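Local structure of probable disease resistance protein At5g66900 (Arabidopsis thaliana, 7L7W) at residues Lys73-Arg76 against Asp77-Arg81; Gly16-Val19 against Phe20-Leu23; Glu49-Phe52 against Pro53-Gln56. The protein probably acts in plant disease resistance as a helper immune receptor forming calcium-permeable cation channels through its N-terminal RPW8-type four-helix-bundle domain, the part in this chain. The protein carries 2 engineered substitutions. One frame throughout, in Å; residues are numbered along the deposited sequence.

Interaction 1 (Lys73-Arg76 against Asp77-Arg81); sequences KELR and DTIER. With NI (nickel (II) ion), chain B.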
loop_
_atom_site.group_PDB
_atom_site.type_symbol
_atom_site.label_atom_id
_atom_site.label_comp_id
_atom_site.label_asym_id
_atom_site.label_seq_id
_atom_site.Cartn_x
_atom_site.Cartn_y
_atom_site.Cartn_z
ATOM N N LYS A 73 -30.860 -19.441 0.907
ATOM C CA LYS A 73 -30.849 -18.002 1.095
ATOM C C LYS A 73 -29.480 -17.532 1.583
ATOM O O LYS A 73 -29.002 -16.469 1.164
ATOM C CB LYS A 73 -31.979 -17.597 2.050
ATOM C CG LYS A 73 -32.474 -16.165 1.852
ATOM C CD LYS A 73 -33.436 -16.050 0.656
ATOM C CE LYS A 73 -33.490 -14.601 0.132
ATOM N NZ LYS A 73 -32.503 -14.314 -0.970
ATOM N N GLU A 74 -28.799 -18.335 2.409
ATOM C CA GLU A 74 -27.453 -17.947 2.817
ATOM C C GLU A 74 -26.431 -18.168 1.704
ATOM O O GLU A 74 -25.417 -17.468 1.658
ATOM C CB GLU A 74 -27.036 -18.694 4.085
ATOM C CG GLU A 74 -26.341 -20.026 3.829
ATOM C CD GLU A 74 -25.683 -20.602 5.075
ATOM O OE1 GLU A 74 -25.966 -20.079 6.187
ATOM O OE2 GLU A 74 -24.898 -21.580 4.934
ATOM N N LEU A 75 -26.669 -19.119 0.799
ATOM C CA LEU A 75 -25.824 -19.223 -0.387
ATOM C C LEU A 75 -25.931 -17.960 -1.229
ATOM O O LEU A 75 -24.911 -17.391 -1.660
ATOM C CB LEU A 75 -26.214 -20.443 -1.220
ATOM C CG LEU A 75 -25.398 -20.637 -2.501
ATOM C CD1 LEU A 75 -23.921 -20.821 -2.161
ATOM C CD2 LEU A 75 -25.916 -21.804 -3.365
ATOM N N ARG A 76 -27.172 -17.527 -1.495
ATOM C CA ARG A 76 -27.418 -16.238 -2.137
ATOM C C ARG A 76 -26.601 -15.129 -1.468
ATOM O O ARG A 76 -25.856 -14.392 -2.132
ATOM C CB ARG A 76 -28.917 -15.934 -2.081
ATOM C CG ARG A 76 -29.373 -14.652 -2.754
ATOM C CD ARG A 76 -29.690 -14.905 -4.223
ATOM N NE ARG A 76 -31.122 -15.020 -4.541
ATOM C CZ ARG A 76 -31.588 -15.476 -5.707
ATOM N NH1 ARG A 76 -30.736 -15.851 -6.646
ATOM N NH2 ARG A 76 -32.894 -15.546 -5.949
ATOM N N ASP A 77 -26.690 -15.041 -0.139
ATOM C CA ASP A 77 -26.109 -13.907 0.574
ATOM C C ASP A 77 -24.584 -13.961 0.608
ATOM O O ASP A 77 -23.922 -12.906 0.618
ATOM C CB ASP A 77 -26.678 -13.854 1.989
ATOM C CG ASP A 77 -28.149 -13.404 2.011
ATOM O OD1 ASP A 77 -28.751 -13.364 3.118
ATOM O OD2 ASP A 77 -28.713 -13.114 0.918
ATOM N N THR A 78 -24.000 -15.166 0.607
ATOM C CA THR A 78 -22.546 -15.259 0.596
ATOM C C THR A 78 -21.990 -14.922 -0.782
ATOM O O THR A 78 -21.005 -14.169 -0.893
ATOM C CB THR A 78 -22.098 -16.644 1.054
ATOM O OG1 THR A 78 -22.932 -17.625 0.450
ATOM C CG2 THR A 78 -22.335 -16.789 2.547
ATOM N N ILE A 79 -22.632 -15.427 -1.841
ATOM C CA ILE A 79 -22.200 -15.059 -3.187
ATOM C C ILE A 79 -22.377 -13.560 -3.408
ATOM O O ILE A 79 -21.571 -12.922 -4.097
ATOM C CB ILE A 79 -22.964 -15.890 -4.231
ATOM C CG1 ILE A 79 -22.612 -17.368 -4.087
ATOM C CG2 ILE A 79 -22.627 -15.441 -5.631
ATOM C CD1 ILE A 79 -23.522 -18.321 -4.899
ATOM N N GLU A 80 -23.394 -12.953 -2.779
ATOM C CA GLU A 80 -23.586 -11.514 -2.945
ATOM C C GLU A 80 -22.573 -10.704 -2.145
ATOM O O GLU A 80 -22.189 -9.606 -2.574
ATOM C CB GLU A 80 -25.006 -11.120 -2.574
ATOM C CG GLU A 80 -25.931 -11.141 -3.776
ATOM C CD GLU A 80 -25.509 -10.167 -4.869
ATOM O OE1 GLU A 80 -24.681 -10.560 -5.728
ATOM O OE2 GLU A 80 -26.018 -9.020 -4.880
ATOM N N ARG A 81 -22.108 -11.217 -1.002
ATOM C CA ARG A 81 -20.989 -10.549 -0.336
ATOM C C ARG A 81 -19.726 -10.606 -1.194
ATOM O O ARG A 81 -19.003 -9.607 -1.315
ATOM C CB ARG A 81 -20.748 -11.170 1.032
ATOM C CG ARG A 81 -21.857 -10.812 2.029
ATOM C CD ARG A 81 -21.994 -11.858 3.109
ATOM N NE ARG A 81 -20.701 -12.138 3.721
ATOM C CZ ARG A 81 -20.388 -13.284 4.324
ATOM N NH1 ARG A 81 -21.285 -14.275 4.389
ATOM N NH2 ARG A 81 -19.173 -13.440 4.852
HETATM NI NI NI B . -24.435 -8.639 -6.857
#
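Leu75 and Ile79, one helical turn apart, make the apolar part of this contact within helix 70-88. Their CD1 atoms meet at 3.7 Å, Leu75 CD1 against Ile79 CD1. The CG of Leu75 stands anti to its backbone N (chi1 179°), which carries the branched end forward along the helix. The two side chains lie slantwise to each other.

Backbone hydrogen bonds of the alpha-helical kind run from Asp77 N to Lys73 O, Thr78 N to Glu74 O, Ile79 N to Leu75 O and Glu80 N to Arg76 O. The hydroxyl of Thr78 turns back over the preceding turn. Its OG1 lies 2.8 Å from Glu74 O and 2.9 Å from Leu75 O.

The charged groups are looser. Lys73 NZ stands 4.4 Å from Asp77 OD2, too far for a salt bridge. Glu80 instead spends its carboxylate on a nickel ion: OE1 binds the metal at 2.2 Å and OE2 at 2.6 Å. Asp83 binds the same ion.

Leu75 packs on Phe20, and Ile79 and Glu80 pack on Leu23, all on helix 20-32. Glu74 and Leu75 touch Phe114 of helix 97-114, and Arg81 forms a salt bridge with Asp110 there.

Interaction 2 (Gly16-Val19 against Phe20-Leu23); sequences GEAV and FSKL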
loop_
_atom_site.group_PDB
_atom_site.type_symbol
_atom_site.label_atom_id
_atom_site.label_comp_id
_atom_site.label_asym_id
_atom_site.label_seq_id
_atom_site.Cartn_x
_atom_site.Cartn_y
_atom_site.Cartn_z
ATOM N N GLY A 16 -31.740 -27.631 -15.489
ATOM C CA GLY A 16 -32.084 -26.381 -14.837
ATOM C C GLY A 16 -31.511 -25.166 -15.538
ATOM O O GLY A 16 -30.416 -25.199 -16.109
ATOM N N GLU A 17 -32.280 -24.085 -15.482
ATOM C CA GLU A 17 -31.825 -22.779 -15.928
ATOM C C GLU A 17 -30.967 -22.156 -14.821
ATOM O O GLU A 17 -31.379 -22.111 -13.654
ATOM C CB GLU A 17 -33.051 -21.928 -16.272
ATOM C CG GLU A 17 -32.800 -20.596 -16.927
ATOM C CD GLU A 17 -32.653 -19.482 -15.916
ATOM O OE1 GLU A 17 -33.691 -18.959 -15.448
ATOM O OE2 GLU A 17 -31.499 -19.122 -15.595
ATOM N N ALA A 18 -29.763 -21.695 -15.191
ATOM C CA ALA A 18 -28.701 -21.380 -14.234
ATOM C C ALA A 18 -28.866 -19.992 -13.624
ATOM O O ALA A 18 -28.955 -18.996 -14.345
ATOM C CB ALA A 18 -27.336 -21.471 -14.916
ATOM N N VAL A 19 -28.873 -19.916 -12.294
ATOM C CA VAL A 19 -29.004 -18.632 -11.611
ATOM C C VAL A 19 -27.964 -18.478 -10.494
ATOM O O VAL A 19 -27.199 -17.510 -10.500
ATOM C CB VAL A 19 -30.440 -18.424 -11.094
ATOM C CG1 VAL A 19 -31.366 -18.149 -12.264
ATOM C CG2 VAL A 19 -30.925 -19.637 -10.320
ATOM N N PHE A 20 -27.912 -19.406 -9.527
ATOM C CA PHE A 20 -26.787 -19.415 -8.584
ATOM C C PHE A 20 -25.462 -19.485 -9.328
ATOM O O PHE A 20 -24.541 -18.705 -9.060
ATOM C CB PHE A 20 -26.878 -20.598 -7.618
ATOM C CG PHE A 20 -27.830 -20.401 -6.488
ATOM C CD1 PHE A 20 -27.528 -19.535 -5.462
ATOM C CD2 PHE A 20 -29.016 -21.118 -6.432
ATOM C CE1 PHE A 20 -28.398 -19.365 -4.412
ATOM C CE2 PHE A 20 -29.886 -20.948 -5.379
ATOM C CZ PHE A 20 -29.572 -20.067 -4.368
ATOM N N SER A 21 -25.352 -20.423 -10.270
ATOM C CA SER A 21 -24.105 -20.623 -10.989
ATOM C C SER A 21 -23.816 -19.473 -11.948
ATOM O O SER A 21 -22.645 -19.150 -12.191
ATOM C CB SER A 21 -24.146 -21.966 -11.719
ATOM O OG SER A 21 -25.226 -22.002 -12.630
ATOM N N LYS A 22 -24.858 -18.813 -12.460
ATOM C CA LYS A 22 -24.644 -17.650 -13.320
ATOM C C LYS A 22 -24.069 -16.478 -12.520
ATOM O O LYS A 22 -23.049 -15.863 -12.901
ATOM C CB LYS A 22 -25.973 -17.285 -13.986
ATOM C CG LYS A 22 -26.112 -15.851 -14.427
ATOM C CD LYS A 22 -27.552 -15.520 -14.801
ATOM C CE LYS A 22 -27.844 -15.884 -16.245
ATOM N NZ LYS A 22 -28.394 -14.719 -17.003
ATOM N N LEU A 23 -24.707 -16.175 -11.389
ATOM C CA LEU A 23 -24.212 -15.141 -10.497
ATOM C C LEU A 23 -22.839 -15.484 -9.925
ATOM O O LEU A 23 -22.072 -14.578 -9.597
ATOM C CB LEU A 23 -25.237 -14.897 -9.393
ATOM C CG LEU A 23 -24.815 -14.044 -8.203
ATOM C CD1 LEU A 23 -25.055 -12.586 -8.537
ATOM C CD2 LEU A 23 -25.636 -14.422 -6.962
#
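Val19 O accepts a hydrogen bond from Leu23 N at 3.0 Å, with a nearly straight N-H...O angle of 173°. This bond closes the first turn of helix 20-32. Val19 holds the N-cap position, and the chain before it, from Gly16, has no regular structure.

Further contacts gather round Ala18. The methyl CB of Ala18 lies 3.2 Å from Ser21 OG. That hydroxyl sits between the backbone N and the carbonyl carbon of its own residue (chi1 59°), which turns it back toward the incoming chain. Lys22 runs beside the carbonyl of Ala18. Its CB is 3.5 Å from Ala18 O, and its CD and CE are each 3.8 Å from that oxygen. The methylene part of the lysine thus rests on the peptide, while NZ continues past it.

Polar contact with the helix start comes from helix 38-60. Asp59 accepts weak hydrogen bonds from Phe20 N through OD2 and from Ser21 N through OD1. The Phe20 ring points into the bundle and meets Phe67 edge-to-face.

Valine has no polar side-chain atom with which to cap its own helix. The carboxylate of Asp59, on helix 38-60, reaches the first amides only through weak bonds; its negative charge would be expected to suit the positive end of the helix dipole.

Interaction 3 (Glu49-Phe52 against Pro53-Gln56); sequences EILF and PLTQ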
loop_
_atom_site.group_PDB
_atom_site.type_symbol
_atom_site.label_atom_id
_atom_site.label_comp_id
_atom_site.label_asym_id
_atom_site.label_seq_id
_atom_site.Cartn_x
_atom_site.Cartn_y
_atom_site.Cartn_z
ATOM N N GLU A 49 -14.222 -21.629 -7.539
ATOM C CA GLU A 49 -14.237 -22.630 -8.591
ATOM C C GLU A 49 -14.513 -24.015 -8.028
ATOM O O GLU A 49 -15.084 -24.856 -8.734
ATOM C CB GLU A 49 -12.924 -22.576 -9.376
ATOM C CG GLU A 49 -12.920 -21.408 -10.368
ATOM C CD GLU A 49 -11.634 -21.265 -11.175
ATOM O OE1 GLU A 49 -10.522 -21.447 -10.610
ATOM O OE2 GLU A 49 -11.746 -20.935 -12.382
ATOM N N ILE A 50 -14.129 -24.258 -6.769
ATOM C CA ILE A 50 -14.604 -25.454 -6.066
ATOM C C ILE A 50 -16.123 -25.412 -5.910
ATOM O O ILE A 50 -16.826 -26.404 -6.139
ATOM C CB ILE A 50 -13.936 -25.576 -4.687
ATOM C CG1 ILE A 50 -12.443 -25.844 -4.799
ATOM C CG2 ILE A 50 -14.645 -26.638 -3.840
ATOM C CD1 ILE A 50 -11.731 -25.623 -3.464
ATOM N N LEU A 51 -16.643 -24.268 -5.463
ATOM C CA LEU A 51 -18.072 -24.156 -5.197
ATOM C C LEU A 51 -18.914 -24.157 -6.475
ATOM O O LEU A 51 -20.103 -24.481 -6.414
ATOM C CB LEU A 51 -18.330 -22.890 -4.376
ATOM C CG LEU A 51 -19.750 -22.333 -4.258
ATOM C CD1 LEU A 51 -20.533 -23.094 -3.182
ATOM C CD2 LEU A 51 -19.727 -20.831 -3.971
ATOM N N PHE A 52 -18.319 -23.822 -7.622
ATOM C CA PHE A 52 -19.090 -23.621 -8.849
ATOM C C PHE A 52 -19.862 -24.851 -9.335
ATOM O O PHE A 52 -21.025 -24.696 -9.752
ATOM C CB PHE A 52 -18.152 -23.094 -9.943
ATOM C CG PHE A 52 -18.853 -22.765 -11.206
ATOM C CD1 PHE A 52 -19.610 -21.614 -11.304
ATOM C CD2 PHE A 52 -18.796 -23.624 -12.290
ATOM C CE1 PHE A 52 -20.289 -21.306 -12.474
ATOM C CE2 PHE A 52 -19.469 -23.322 -13.467
ATOM C CZ PHE A 52 -20.218 -22.159 -13.559
ATOM N N PRO A 53 -19.298 -26.061 -9.358
ATOM C CA PRO A 53 -20.107 -27.204 -9.806
ATOM C C PRO A 53 -21.264 -27.498 -8.865
ATOM O O PRO A 53 -22.333 -27.953 -9.302
ATOM C CB PRO A 53 -19.095 -28.359 -9.835
ATOM C CG PRO A 53 -17.774 -27.711 -9.814
ATOM C CD PRO A 53 -17.945 -26.489 -8.992
ATOM N N LEU A 54 -21.074 -27.253 -7.572
ATOM C CA LEU A 54 -22.162 -27.431 -6.620
ATOM C C LEU A 54 -23.308 -26.471 -6.918
ATOM O O LEU A 54 -24.485 -26.836 -6.796
ATOM C CB LEU A 54 -21.630 -27.244 -5.207
ATOM C CG LEU A 54 -22.583 -27.498 -4.063
ATOM C CD1 LEU A 54 -21.938 -28.502 -3.136
ATOM C CD2 LEU A 54 -22.804 -26.188 -3.348
ATOM N N THR A 55 -22.982 -25.249 -7.352
ATOM C CA THR A 55 -24.018 -24.328 -7.808
ATOM C C THR A 55 -24.662 -24.834 -9.079
ATOM O O THR A 55 -25.865 -24.672 -9.273
ATOM C CB THR A 55 -23.461 -22.923 -8.053
ATOM O OG1 THR A 55 -22.282 -23.010 -8.862
ATOM C CG2 THR A 55 -23.145 -22.231 -6.737
ATOM N N GLN A 56 -23.887 -25.447 -9.965
ATOM C CA GLN A 56 -24.501 -25.962 -11.183
ATOM C C GLN A 56 -25.552 -27.017 -10.859
ATOM O O GLN A 56 -26.675 -26.976 -11.379
ATOM C CB GLN A 56 -23.437 -26.523 -12.111
ATOM C CG GLN A 56 -22.452 -25.484 -12.550
ATOM C CD GLN A 56 -21.518 -26.020 -13.590
ATOM O OE1 GLN A 56 -20.591 -26.777 -13.281
ATOM N NE2 GLN A 56 -21.746 -25.633 -14.841
#
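Phe52 and Gln56 meet one turn apart on helix 38-60, on its more open side. Gln56 CG lies over one face of the Phe52 ring, 4.2 Å from the ring centroid and 26° off the normal, a CH-pi contact. Beyond CG the glutamine runs straight on and lays its amide along the ring. The amide plane is tilted 34° to the ring, with Gln56 CD 3.4 Å from Phe52 CE2. The anti setting of Phe52 CG to its backbone N (chi1 -176°) sends the ring out to meet it. Lys25 of helix 20-32 makes a cation-pi contact with the same ring.

The inward side is tighter. Leu51 and Thr55 are buried, and Leu51 CD1 touches Leu54 CD2 at 3.8 Å. Leu51 also packs on Leu24 of helix 20-32 and on Met111 and Phe114 of helix 97-114. Thr55 faces Ser21 and Leu24.

Helix 38-60 is one member of the four-helix bundle of the RPW8 domain, and it is kinked at Pro53. The proline N has no hydrogen to offer Glu49 O. Its ring carbon CD takes up that place instead, 3.3 Å from Glu49 O and 3.1 Å from Ile50 O. Regular bonding resumes just beyond: Thr55 N binds Leu51 O at 3.1 Å, in the carbonyl plane. Gln56 N binds Phe52 O, though less certainly, because that oxygen is less surely placed.

On the solvent side the packing is thin. Ile50, Pro53 and Gln56 are exposed, and Pro53 meets the preceding turn mainly through CD, which also touches Phe52 CB at 3.5 Å. Glu49 points away from the turn after it, and its OE2 forms a salt bridge with Lys32 of helix 20-32.

How the interactions relate
From the N terminus the chain meets interaction 2 first, where a loop turns into helix 20-32. Interaction 3 follows at the kink of helix 38-60, and interaction 1 lies on helix 70-88. Each joins adjoining segments of one continuous stretch, so none closes a long loop; they run in series and neither nest nor cross. In space they touch. Ser21 O lies 3.2 Å from Phe52 CE1, which ties helix 20-32 to helix 38-60. Leu23 CD2 lies 3.4 Å from Ile79 CG2, which ties it to helix 70-88. Leu51 CD1 and Leu75 CD1, 4.2 Å apart, bring interactions 3 and 1 together inside the bundle.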